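Local coordinates for Rna-directed RNA polymerase (PDB 3ZED), which is an RNA-directed RNA polymerase that copies the viral RNA genome and probably also occurs covalently attached to it, at residues Gly253-Lys256 and Gly257-Thr260; Ser471-Ala474 and Phe475-Leu478; Ala263-Leu266 and Ala267-Ile271; Val287-Thr290 and Ile291-Trp295; Pro327-Leu330 and Leu331-Val335. All coordinates share one frame; numbering follows the deposited sequence.

Interaction 1. Residues Gly253-Lys256 and Gly257-Thr260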
loop_
_atom_site.group_PDB
_atom_site.type_symbol
_atom_site.label_atom_id
_atom_site.label_comp_id
_atom_site.label_asym_id
_atom_site.label_seq_id
_atom_site.Cartn_x
_atom_site.Cartn_y
_atom_site.Cartn_z
ATOM N N GLY B 253 -2.164 -5.095 22.178
ATOM C CA GLY B 253 -1.013 -4.655 22.953
ATOM C C GLY B 253 0.256 -5.418 22.648
ATOM O O GLY B 253 1.281 -5.201 23.301
ATOM N N LYS B 254 0.203 -6.311 21.652
ATOM C CA LYS B 254 1.353 -7.120 21.261
ATOM C C LYS B 254 1.794 -6.789 19.843
ATOM O O LYS B 254 0.983 -6.367 19.020
ATOM C CB LYS B 254 1.027 -8.625 21.380
ATOM C CG LYS B 254 0.453 -9.065 22.725
ATOM C CD LYS B 254 1.525 -9.448 23.732
ATOM C CE LYS B 254 0.969 -9.718 25.111
ATOM N NZ LYS B 254 0.096 -10.917 25.139
ATOM N N THR B 255 3.089 -6.976 19.567
ATOM C CA THR B 255 3.675 -6.779 18.241
ATOM C C THR B 255 3.648 -8.114 17.490
ATOM O O THR B 255 3.297 -9.132 18.082
ATOM C CB THR B 255 5.108 -6.246 18.351
ATOM O OG1 THR B 255 5.932 -7.228 18.992
ATOM C CG2 THR B 255 5.195 -4.893 19.053
ATOM N N LYS B 256 4.062 -8.118 16.215
ATOM C CA LYS B 256 4.155 -9.324 15.389
ATOM C C LYS B 256 5.314 -10.208 15.880
ATOM O O LYS B 256 5.179 -11.431 15.893
ATOM C CB LYS B 256 4.296 -8.965 13.904
ATOM C CG LYS B 256 2.959 -8.586 13.265
ATOM C CD LYS B 256 3.075 -8.407 11.755
ATOM C CE LYS B 256 1.746 -8.232 11.067
ATOM N NZ LYS B 256 1.069 -6.958 11.419
ATOM N N GLY B 257 6.404 -9.581 16.341
ATOM C CA GLY B 257 7.549 -10.274 16.929
ATOM C C GLY B 257 7.174 -11.028 18.196
ATOM O O GLY B 257 7.664 -12.135 18.436
ATOM N N ASP B 258 6.258 -10.443 18.994
ATOM C CA ASP B 258 5.735 -11.014 20.239
ATOM C C ASP B 258 4.845 -12.235 20.006
ATOM O O ASP B 258 4.706 -13.071 20.915
ATOM C CB ASP B 258 4.883 -9.956 20.992
ATOM C CG ASP B 258 5.596 -8.734 21.562
ATOM O OD1 ASP B 258 6.827 -8.808 21.782
ATOM O OD2 ASP B 258 4.912 -7.709 21.810
ATOM N N THR B 259 4.183 -12.304 18.824
ATOM C CA THR B 259 3.160 -13.318 18.519
ATOM C C THR B 259 3.445 -14.230 17.292
ATOM O O THR B 259 2.494 -14.797 16.734
ATOM C CB THR B 259 1.830 -12.593 18.298
ATOM O OG1 THR B 259 2.016 -11.630 17.256
ATOM C CG2 THR B 259 1.318 -11.904 19.562
ATOM N N THR B 260 4.739 -14.406 16.900
ATOM C CA THR B 260 5.131 -15.246 15.752
ATOM C C THR B 260 4.507 -16.656 15.827
ATOM O O THR B 260 3.856 -17.065 14.864
ATOM C CB THR B 260 6.651 -15.326 15.635
ATOM O OG1 THR B 260 7.155 -13.992 15.554
ATOM C CG2 THR B 260 7.103 -16.134 14.421
#

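Interaction 2. Residues Ser471-Ala474 and Phe475-Leu478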
loop_
_atom_site.group_PDB
_atom_site.type_symbol
_atom_site.label_atom_id
_atom_site.label_comp_id
_atom_site.label_asym_id
_atom_site.label_seq_id
_atom_site.Cartn_x
_atom_site.Cartn_y
_atom_site.Cartn_z
ATOM N N SER B 471 -7.702 0.003 4.713
ATOM C CA SER B 471 -6.442 0.678 4.362
ATOM C C SER B 471 -5.272 0.132 5.170
ATOM O O SER B 471 -5.264 0.182 6.397
ATOM C CB SER B 471 -6.562 2.181 4.579
ATOM O OG SER B 471 -5.424 2.854 4.057
ATOM N N GLY B 472 -4.298 -0.404 4.468
ATOM C CA GLY B 472 -3.128 -0.998 5.094
ATOM C C GLY B 472 -3.096 -2.506 4.946
ATOM O O GLY B 472 -2.045 -3.113 5.169
ATOM N N ASN B 473 -4.224 -3.142 4.542
ATOM C CA ASN B 473 -4.229 -4.589 4.323
ATOM C C ASN B 473 -3.245 -4.917 3.176
ATOM O O ASN B 473 -2.912 -4.036 2.382
ATOM C CB ASN B 473 -5.659 -5.139 4.064
ATOM C CG ASN B 473 -6.117 -5.168 2.615
ATOM O OD1 ASN B 473 -5.805 -6.081 1.854
ATOM N ND2 ASN B 473 -6.900 -4.197 2.216
ATOM N N ALA B 474 -2.766 -6.175 3.107
ATOM C CA ALA B 474 -1.781 -6.665 2.132
ATOM C C ALA B 474 -2.173 -6.371 0.664
ATOM O O ALA B 474 -1.294 -6.183 -0.169
ATOM C CB ALA B 474 -1.574 -8.155 2.327
ATOM N N PHE B 475 -3.469 -6.295 0.359
ATOM C CA PHE B 475 -3.940 -6.049 -1.013
ATOM C C PHE B 475 -4.322 -4.581 -1.278
ATOM O O PHE B 475 -4.884 -4.305 -2.337
ATOM C CB PHE B 475 -5.126 -6.988 -1.335
ATOM C CG PHE B 475 -4.701 -8.360 -1.851
ATOM C CD1 PHE B 475 -3.838 -9.168 -1.113
ATOM C CD2 PHE B 475 -5.156 -8.831 -3.074
ATOM C CE1 PHE B 475 -3.420 -10.415 -1.603
ATOM C CE2 PHE B 475 -4.750 -10.077 -3.557
ATOM C CZ PHE B 475 -3.883 -10.859 -2.820
ATOM N N THR B 476 -3.978 -3.637 -0.370
ATOM C CA THR B 476 -4.364 -2.224 -0.532
ATOM C C THR B 476 -3.937 -1.674 -1.930
ATOM O O THR B 476 -4.802 -1.212 -2.693
ATOM C CB THR B 476 -3.846 -1.337 0.630
ATOM O OG1 THR B 476 -4.399 -1.808 1.869
ATOM C CG2 THR B 476 -4.238 0.140 0.448
ATOM N N PHE B 477 -2.633 -1.741 -2.249
ATOM C CA PHE B 477 -2.084 -1.262 -3.535
ATOM C C PHE B 477 -2.773 -1.943 -4.726
ATOM O O PHE B 477 -3.191 -1.255 -5.668
ATOM C CB PHE B 477 -0.546 -1.505 -3.620
ATOM C CG PHE B 477 0.031 -1.202 -4.996
ATOM C CD1 PHE B 477 -0.002 -2.159 -6.012
ATOM C CD2 PHE B 477 0.590 0.041 -5.277
ATOM C CE1 PHE B 477 0.451 -1.852 -7.302
ATOM C CE2 PHE B 477 1.053 0.346 -6.567
ATOM C CZ PHE B 477 0.970 -0.596 -7.568
ATOM N N LEU B 478 -2.829 -3.302 -4.700
ATOM C CA LEU B 478 -3.370 -4.117 -5.793
ATOM C C LEU B 478 -4.833 -3.805 -6.092
ATOM O O LEU B 478 -5.186 -3.604 -7.250
ATOM C CB LEU B 478 -3.195 -5.634 -5.504
ATOM C CG LEU B 478 -1.757 -6.153 -5.486
ATOM C CD1 LEU B 478 -1.686 -7.572 -4.974
ATOM C CD2 LEU B 478 -1.116 -6.048 -6.852
HETATM O O HOH W 1 -1.063 -4.684 -2.344
#

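Interaction 3. Residues Ala263-Leu266 and Ala267-Ile271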
loop_
_atom_site.group_PDB
_atom_site.type_symbol
_atom_site.label_atom_id
_atom_site.label_comp_id
_atom_site.label_asym_id
_atom_site.label_seq_id
_atom_site.Cartn_x
_atom_site.Cartn_y
_atom_site.Cartn_z
ATOM N N ALA B 263 0.589 -16.602 15.608
ATOM C CA ALA B 263 0.188 -16.332 14.221
ATOM C C ALA B 263 0.226 -17.600 13.375
ATOM O O ALA B 263 -0.750 -17.892 12.703
ATOM C CB ALA B 263 1.090 -15.282 13.618
ATOM N N LEU B 264 1.326 -18.371 13.446
ATOM C CA LEU B 264 1.500 -19.632 12.724
ATOM C C LEU B 264 0.432 -20.626 13.135
ATOM O O LEU B 264 -0.218 -21.184 12.259
ATOM C CB LEU B 264 2.907 -20.233 12.956
ATOM C CG LEU B 264 4.094 -19.444 12.408
ATOM C CD1 LEU B 264 5.405 -20.017 12.917
ATOM C CD2 LEU B 264 4.079 -19.390 10.888
ATOM N N VAL B 265 0.195 -20.795 14.454
ATOM C CA VAL B 265 -0.819 -21.701 14.988
ATOM C C VAL B 265 -2.202 -21.299 14.432
ATOM O O VAL B 265 -2.903 -22.157 13.892
ATOM C CB VAL B 265 -0.798 -21.772 16.553
ATOM C CG1 VAL B 265 -2.023 -22.502 17.107
ATOM C CG2 VAL B 265 0.478 -22.428 17.065
ATOM N N LEU B 266 -2.569 -20.009 14.532
ATOM C CA LEU B 266 -3.873 -19.515 14.082
ATOM C C LEU B 266 -4.037 -19.583 12.561
ATOM O O LEU B 266 -5.089 -20.045 12.106
ATOM C CB LEU B 266 -4.122 -18.083 14.584
ATOM C CG LEU B 266 -4.365 -17.908 16.092
ATOM C CD1 LEU B 266 -4.647 -16.464 16.416
ATOM C CD2 LEU B 266 -5.530 -18.817 16.611
ATOM N N ALA B 267 -3.011 -19.139 11.782
ATOM C CA ALA B 267 -3.045 -19.180 10.311
ATOM C C ALA B 267 -3.103 -20.628 9.821
ATOM O O ALA B 267 -3.913 -20.912 8.943
ATOM C CB ALA B 267 -1.851 -18.457 9.711
ATOM N N ASP B 268 -2.326 -21.552 10.446
ATOM C CA ASP B 268 -2.346 -22.983 10.130
ATOM C C ASP B 268 -3.733 -23.578 10.325
ATOM O O ASP B 268 -4.255 -24.243 9.430
ATOM C CB ASP B 268 -1.373 -23.768 11.038
ATOM C CG ASP B 268 0.090 -23.796 10.654
ATOM O OD1 ASP B 268 0.538 -22.877 9.924
ATOM O OD2 ASP B 268 0.806 -24.696 11.138
ATOM N N SER B 269 -4.314 -23.353 11.516
ATOM C CA SER B 269 -5.613 -23.900 11.905
ATOM C C SER B 269 -6.730 -23.367 11.021
ATOM O O SER B 269 -7.605 -24.140 10.653
ATOM C CB SER B 269 -5.912 -23.596 13.371
ATOM O OG SER B 269 -4.912 -24.121 14.229
ATOM N N PHE B 270 -6.684 -22.072 10.653
ATOM C CA PHE B 270 -7.720 -21.484 9.816
ATOM C C PHE B 270 -7.736 -22.097 8.411
ATOM O O PHE B 270 -8.803 -22.507 7.966
ATOM C CB PHE B 270 -7.585 -19.946 9.728
ATOM C CG PHE B 270 -8.680 -19.297 8.914
ATOM C CD1 PHE B 270 -10.003 -19.318 9.353
ATOM C CD2 PHE B 270 -8.393 -18.688 7.694
ATOM C CE1 PHE B 270 -11.020 -18.719 8.596
ATOM C CE2 PHE B 270 -9.411 -18.086 6.933
ATOM C CZ PHE B 270 -10.715 -18.106 7.389
ATOM N N ILE B 271 -6.578 -22.151 7.719
ATOM C CA ILE B 271 -6.475 -22.684 6.353
ATOM C C ILE B 271 -6.776 -24.216 6.335
ATOM O O ILE B 271 -7.435 -24.681 5.399
ATOM C CB ILE B 271 -5.115 -22.304 5.652
ATOM C CG1 ILE B 271 -5.147 -22.534 4.116
ATOM C CG2 ILE B 271 -3.884 -22.964 6.284
ATOM C CD1 ILE B 271 -6.039 -21.579 3.336
#

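Interaction 4. Residues Val287-Thr290 and Ile291-Trp295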
loop_
_atom_site.group_PDB
_atom_site.type_symbol
_atom_site.label_atom_id
_atom_site.label_comp_id
_atom_site.label_asym_id
_atom_site.label_seq_id
_atom_site.Cartn_x
_atom_site.Cartn_y
_atom_site.Cartn_z
ATOM N N VAL B 287 -17.943 -24.685 6.446
ATOM C CA VAL B 287 -17.200 -23.469 6.066
ATOM C C VAL B 287 -17.703 -22.285 6.905
ATOM O O VAL B 287 -16.877 -21.548 7.457
ATOM C CB VAL B 287 -17.264 -23.200 4.535
ATOM C CG1 VAL B 287 -16.853 -21.776 4.175
ATOM C CG2 VAL B 287 -16.409 -24.210 3.771
ATOM N N LYS B 288 -19.035 -22.159 7.065
ATOM C CA LYS B 288 -19.661 -21.096 7.852
ATOM C C LYS B 288 -19.246 -21.151 9.337
ATOM O O LYS B 288 -19.016 -20.085 9.931
ATOM C CB LYS B 288 -21.186 -21.120 7.715
ATOM C CG LYS B 288 -21.675 -20.354 6.491
ATOM C CD LYS B 288 -23.192 -20.246 6.444
ATOM C CE LYS B 288 -23.688 -19.384 5.304
ATOM N NZ LYS B 288 -23.904 -17.972 5.723
ATOM N N LYS B 289 -19.119 -22.377 9.913
ATOM C CA LYS B 289 -18.694 -22.613 11.303
ATOM C C LYS B 289 -17.250 -22.142 11.503
ATOM O O LYS B 289 -16.992 -21.411 12.457
ATOM C CB LYS B 289 -18.842 -24.099 11.706
ATOM C CG LYS B 289 -18.660 -24.341 13.205
ATOM C CD LYS B 289 -18.381 -25.803 13.541
ATOM C CE LYS B 289 -17.150 -26.005 14.405
ATOM N NZ LYS B 289 -17.310 -25.421 15.763
ATOM N N THR B 290 -16.325 -22.541 10.598
ATOM C CA THR B 290 -14.912 -22.138 10.630
ATOM C C THR B 290 -14.786 -20.600 10.565
ATOM O O THR B 290 -14.071 -20.021 11.374
ATOM C CB THR B 290 -14.144 -22.810 9.476
ATOM O OG1 THR B 290 -14.208 -24.225 9.655
ATOM C CG2 THR B 290 -12.677 -22.352 9.379
ATOM N N ILE B 291 -15.494 -19.956 9.620
ATOM C CA ILE B 291 -15.474 -18.513 9.423
ATOM C C ILE B 291 -16.001 -17.769 10.693
ATOM O O ILE B 291 -15.404 -16.766 11.101
ATOM C CB ILE B 291 -16.240 -18.149 8.124
ATOM C CG1 ILE B 291 -15.406 -18.541 6.874
ATOM C CG2 ILE B 291 -16.563 -16.673 8.079
ATOM C CD1 ILE B 291 -16.148 -18.493 5.521
ATOM N N THR B 292 -17.069 -18.281 11.333
ATOM C CA THR B 292 -17.615 -17.678 12.555
ATOM C C THR B 292 -16.660 -17.931 13.750
ATOM O O THR B 292 -16.481 -17.032 14.576
ATOM C CB THR B 292 -19.043 -18.184 12.824
ATOM O OG1 THR B 292 -19.815 -18.026 11.631
ATOM C CG2 THR B 292 -19.730 -17.424 13.953
ATOM N N ASP B 293 -16.034 -19.137 13.832
ATOM C CA ASP B 293 -15.088 -19.483 14.901
ATOM C C ASP B 293 -13.865 -18.561 14.880
ATOM O O ASP B 293 -13.349 -18.235 15.943
ATOM C CB ASP B 293 -14.646 -20.953 14.804
ATOM C CG ASP B 293 -15.658 -21.991 15.287
ATOM O OD1 ASP B 293 -16.768 -21.592 15.719
ATOM O OD2 ASP B 293 -15.347 -23.199 15.213
ATOM N N PHE B 294 -13.430 -18.144 13.679
ATOM C CA PHE B 294 -12.293 -17.258 13.441
ATOM C C PHE B 294 -12.755 -15.856 12.964
ATOM O O PHE B 294 -12.011 -15.196 12.238
ATOM C CB PHE B 294 -11.348 -17.883 12.401
ATOM C CG PHE B 294 -10.586 -19.093 12.875
ATOM C CD1 PHE B 294 -9.332 -18.960 13.467
ATOM C CD2 PHE B 294 -11.097 -20.373 12.691
ATOM C CE1 PHE B 294 -8.610 -20.092 13.885
ATOM C CE2 PHE B 294 -10.377 -21.498 13.106
ATOM C CZ PHE B 294 -9.136 -21.353 13.697
ATOM N N TRP B 295 -13.966 -15.391 13.386
ATOM C CA TRP B 295 -14.553 -14.095 12.995
ATOM C C TRP B 295 -13.543 -12.945 13.145
ATOM O O TRP B 295 -13.520 -12.042 12.310
ATOM C CB TRP B 295 -15.835 -13.778 13.816
ATOM C CG TRP B 295 -15.581 -13.466 15.273
ATOM C CD1 TRP B 295 -15.602 -14.348 16.316
ATOM C CD2 TRP B 295 -15.196 -12.193 15.831
ATOM N NE1 TRP B 295 -15.269 -13.703 17.491
ATOM C CE2 TRP B 295 -14.968 -12.391 17.212
ATOM C CE3 TRP B 295 -14.991 -10.907 15.289
ATOM C CZ2 TRP B 295 -14.584 -11.345 18.067
ATOM C CZ3 TRP B 295 -14.581 -9.885 16.129
ATOM C CH2 TRP B 295 -14.415 -10.100 17.507
#

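Interaction 5. Residues Pro327-Leu330 and Leu331-Val335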
loop_
_atom_site.group_PDB
_atom_site.type_symbol
_atom_site.label_atom_id
_atom_site.label_comp_id
_atom_site.label_asym_id
_atom_site.label_seq_id
_atom_site.Cartn_x
_atom_site.Cartn_y
_atom_site.Cartn_z
ATOM N N PRO B 327 -2.459 -13.393 11.486
ATOM C CA PRO B 327 -2.680 -14.597 10.647
ATOM C C PRO B 327 -3.293 -14.282 9.276
ATOM O O PRO B 327 -2.861 -14.869 8.288
ATOM C CB PRO B 327 -3.626 -15.455 11.500
ATOM C CG PRO B 327 -3.414 -14.985 12.888
ATOM C CD PRO B 327 -3.191 -13.514 12.766
ATOM N N THR B 328 -4.262 -13.330 9.213
ATOM C CA THR B 328 -4.925 -12.912 7.959
ATOM C C THR B 328 -3.895 -12.285 7.004
ATOM O O THR B 328 -3.862 -12.665 5.831
ATOM C CB THR B 328 -6.095 -11.967 8.259
ATOM O OG1 THR B 328 -7.007 -12.676 9.079
ATOM C CG2 THR B 328 -6.822 -11.502 7.008
ATOM N N HIS B 329 -3.050 -11.360 7.521
ATOM C CA HIS B 329 -1.990 -10.685 6.762
ATOM C C HIS B 329 -1.008 -11.713 6.163
ATOM O O HIS B 329 -0.636 -11.586 5.000
ATOM C CB HIS B 329 -1.238 -9.675 7.648
ATOM C CG HIS B 329 -0.120 -9.003 6.922
ATOM N ND1 HIS B 329 -0.371 -8.051 5.942
ATOM C CD2 HIS B 329 1.216 -9.205 7.003
ATOM C CE1 HIS B 329 0.813 -7.697 5.474
ATOM N NE2 HIS B 329 1.797 -8.350 6.089
ATOM N N LEU B 330 -0.627 -12.736 6.949
ATOM C CA LEU B 330 0.305 -13.791 6.559
ATOM C C LEU B 330 -0.262 -14.628 5.389
ATOM O O LEU B 330 0.430 -14.834 4.395
ATOM C CB LEU B 330 0.591 -14.671 7.796
ATOM C CG LEU B 330 1.772 -15.661 7.770
ATOM C CD1 LEU B 330 3.121 -14.955 7.440
ATOM C CD2 LEU B 330 1.863 -16.404 9.096
ATOM N N LEU B 331 -1.535 -15.057 5.489
ATOM C CA LEU B 331 -2.218 -15.859 4.455
ATOM C C LEU B 331 -2.403 -15.070 3.140
ATOM O O LEU B 331 -2.158 -15.619 2.069
ATOM C CB LEU B 331 -3.574 -16.369 4.967
ATOM C CG LEU B 331 -3.548 -17.384 6.117
ATOM C CD1 LEU B 331 -4.946 -17.539 6.735
ATOM C CD2 LEU B 331 -3.005 -18.741 5.668
ATOM N N LEU B 332 -2.785 -13.787 3.228
ATOM C CA LEU B 332 -2.950 -12.920 2.061
ATOM C C LEU B 332 -1.606 -12.673 1.355
ATOM O O LEU B 332 -1.530 -12.748 0.127
ATOM C CB LEU B 332 -3.569 -11.546 2.460
ATOM C CG LEU B 332 -5.037 -11.498 2.877
ATOM C CD1 LEU B 332 -5.429 -10.109 3.261
ATOM C CD2 LEU B 332 -5.953 -11.989 1.774
ATOM N N SER B 333 -0.555 -12.377 2.149
ATOM C CA SER B 333 0.798 -12.061 1.674
ATOM C C SER B 333 1.436 -13.246 0.994
ATOM O O SER B 333 2.245 -13.031 0.095
ATOM C CB SER B 333 1.678 -11.556 2.814
ATOM O OG SER B 333 1.129 -10.349 3.310
ATOM N N MET B 334 1.048 -14.483 1.373
ATOM C CA MET B 334 1.530 -15.707 0.723
ATOM C C MET B 334 1.037 -15.783 -0.753
ATOM O O MET B 334 1.684 -16.412 -1.576
ATOM C CB MET B 334 1.080 -16.946 1.507
ATOM C CG MET B 334 1.952 -17.245 2.692
ATOM S SD MET B 334 1.275 -18.527 3.781
ATOM C CE MET B 334 1.470 -19.980 2.761
ATOM N N VAL B 335 -0.078 -15.119 -1.084
ATOM C CA VAL B 335 -0.632 -15.113 -2.452
ATOM C C VAL B 335 0.022 -13.976 -3.284
ATOM O O VAL B 335 0.435 -14.198 -4.418
ATOM C CB VAL B 335 -2.197 -14.997 -2.444
ATOM C CG1 VAL B 335 -2.778 -14.995 -3.864
ATOM C CG2 VAL B 335 -2.835 -16.100 -1.590
#

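Interaction 1. Residues Gly253-Lys256 and Gly257-Thr260
Gly257 meets Thr255 at the bend of the chain, its N 3.3 Å from Thr255 C. It has no side chain, and its helical backbone angles help the main chain to double back.

Asp258 comes next and is tied to Thr255 twice. Its OD2 accepts the backbone N-H of Thr255, with Thr255 N and OD2 3.0 Å apart. This bond is almost straight (176°), but it reaches the oxygen from above the carboxylate plane. In return, Asp258 N donates to Thr255 OG1 at 3.2 Å. The chi1 of Thr255 (64°) sets OG1 between its own backbone N and carbonyl carbon, where the N-H of Asp258 finds it. The exchange resembles a capping box, here at the start of an isolated turn just ahead of helix 260-278. The turn follows directly on the predicted GTP-binding stretch, to which Gly253, Lys254 and Thr255 belong.

Thr259 is the N-cap residue of the helix, but its hydroxyl does not cap it. Instead OG1 turns back and donates to Thr255 O at 2.9 Å, and CG2 lies 3.8 Å from Lys254 CB. Thr259 N binds Lys256 O at 3.2 Å, from well above the carbonyl plane.

Thr260 opens the helix. Its OG1 donates to the same Lys256 O at 3.3 Å, from the opposite face to Thr259 N. The ammonium of Lys256 turns elsewhere, to Ser246 O.

Interaction 2. Residues Ser471-Ala474 and Phe475-Leu478
The carboxamide of Asn473 and the ring of Phe475 lie in nearly parallel planes, 12° apart, but the two side chains pass at a slant. Asn473 OD1 comes within 3.4 Å of Phe475 CB. One face of the ring carries Leu478 CD1, 4.1 Å above the plane and toward the rim. Met415, Met419 and Leu422 of helix 412-426 also pack on this ring.

Asn473 OD1 takes the backbone N-H of Phe475 at 2.8 Å, from above the amide plane. This is an Asx turn. It overlaps a type I beta turn from Asn473 to Thr476, in which Thr476 N donates to Asn473 O at 3.0 Å. Thr476 OG1 gives its proton to that same carbonyl at 2.7 Å and accepts Gly472 N at 3.0 Å. A chi1 of -60° holds this hydroxyl beside its own backbone N, facing the turn. One water links Ala474 O to Leu478 N.

The order Ser-Gly, three residues, then Thr marks motif B of RNA-dependent RNA polymerases, at the loop leading into helix 476-493.

Asn473 ND2 binds Gly470 O and Gln469 OE1, so the amide is held at both ends. The carbonyl of Asn473 takes two donors. The hydroxyl of Thr476 both donates and accepts, which fixes its rotation.

Interaction 3. Residues Ala263-Leu266 and Ala267-Ile271
A chi1 of -58° swings Ser269 OG back beside its own backbone N and over the preceding turn, where it meets Val265 O at 2.8 Å. The backbone N of Ser269 binds the same oxygen at 3.0 Å. The two donors arrive from opposite faces of the carbonyl plane, so one acceptor is gripped twice.

The chi1 of Asp268 (-82°) also folds its side chain back, and OD1 ends 3.0 Å from Leu264 O. Both atoms are acceptors, so this is a close approach without a bond. Both carboxylate oxygens have hydrogen-bond partners elsewhere, OD2 with Ser222 OG.

The remaining links are backbone bonds. Ala267 N donates to Ala263 O at 2.7 Å, Asp268 N to Leu264 O at 2.8 Å, and Phe270 N to Leu266 O at 3.0 Å.

Leu266 and Ala267 face Pro327 of helix 326-340, while the Val265 side chain packs on strand 92-98. The arrangement is a regular alpha-helix with i to i+4 bonds and a serine hydroxyl returned to its own helix, here in a largely buried part of helix 260-278 in the palm family region.

Interaction 4. Residues Val287-Thr290 and Ile291-Trp295
Lys289 and Asp293 form an i to i+4 salt bridge on the last turns of helix 283-293, a short alpha-helix in the palm family region. Lys289 NZ lies 3.0 Å from Asp293 OD2 and uses the syn lone pair of that oxygen. The lysine first runs outward with CG anti to its backbone N (chi1 -169°). Bends at chi3 and chi4 then bring the ammonium across to the carboxylate. Both residues are exposed, so solvent should weaken the pair.

Val287 and Ile291 make an apolar patch on the buried side. They lie side by side, pointing the same way, with Val287 CG1 3.6 Å from Ile291 CD1. Ile291 also packs on Thr785, Ala788 and Leu789 of helix 781-789, and Val287 reaches Leu274 of helix 260-278.

The backbone keeps the i to i+4 bonds of an alpha-helix. Ile291 N binds Val287 O at 3.0 Å, and Asp293 N binds Lys289 O at 2.8 Å. Thr292 OG1 is 2.8 Å from Lys288 O, but Ala788 O competes for its proton, and which of them receives it is not settled. Thr292 may thus join the helix to the last modelled helix, 781-789.

The helix ends at Phe294, the first residue to leave helical angles. Its N still binds Thr290 O at 3.0 Å. That same oxygen lies at the edge of the Phe294 ring, in its plane, 3.3 Å from CD2.

Interaction 5. Residues Pro327-Leu330 and Leu331-Val335
Pro327 O accepts the N-H of Leu331 at 3.1 Å, and Leu331 CG leans over the same oxygen at 3.4 Å. As a proline near the start of helix 326-340, Pro327 has no N-H of its own to give. Its ring turns to Leu266 and Ala267 of helix 260-278.

Thr328 O binds Leu332 N at 3.0 Å. Beside that bond, Thr328 CG2 and Leu332 CD1 are 4.2 Å apart, a loose apolar touch. The hydroxyl of Thr328 looks elsewhere, to Leu297 O.

His329 makes two kinds of contact with Ser333. Its carbonyl O takes two donors from Ser333, OG at 2.7 Å and N at 3.0 Å, from opposite faces of its plane. His329 CG stands anti to its backbone N (chi1 178°), which tips the imidazole along the helix toward the next turn. There Ser333 OG lies over one face of the ring, near its rim, 3.4 Å from His329 CE1.

Leu330 O closes the series with Met334 N at 3.1 Å. Met334 CG rests against that carbonyl too.

This largely buried part of helix 326-340 packs against helices 260-278, 412-426 and 438-452 in the palm family region. With its proton directed to the His329 carbonyl, the Ser333 hydroxyl holds its oxygen over the ring, and its dipole may slightly polarise the imidazole.

All five interactions lie in the palm family region. Along the chain the order is interaction 1, 3, 4, 5, then 2. Interaction 1 runs directly into helix 260-278, which holds interaction 3. The next helix, 283-293, holds interaction 4, and its Phe294 meets Phe270 edge-to-face. The centre of interaction 5, on helix 326-340, is about 10 Å from that of interaction 3 and about 11 Å from that of interaction 2. Interaction 5 touches interaction 3 through Pro327 on Leu266, interaction 1 through His329 and Lys256, and interaction 2 through Ala474. It thus lies between the turn that follows the predicted GTP-binding stretch and the motif B loop, whose nearest atoms stay about 8 Å apart.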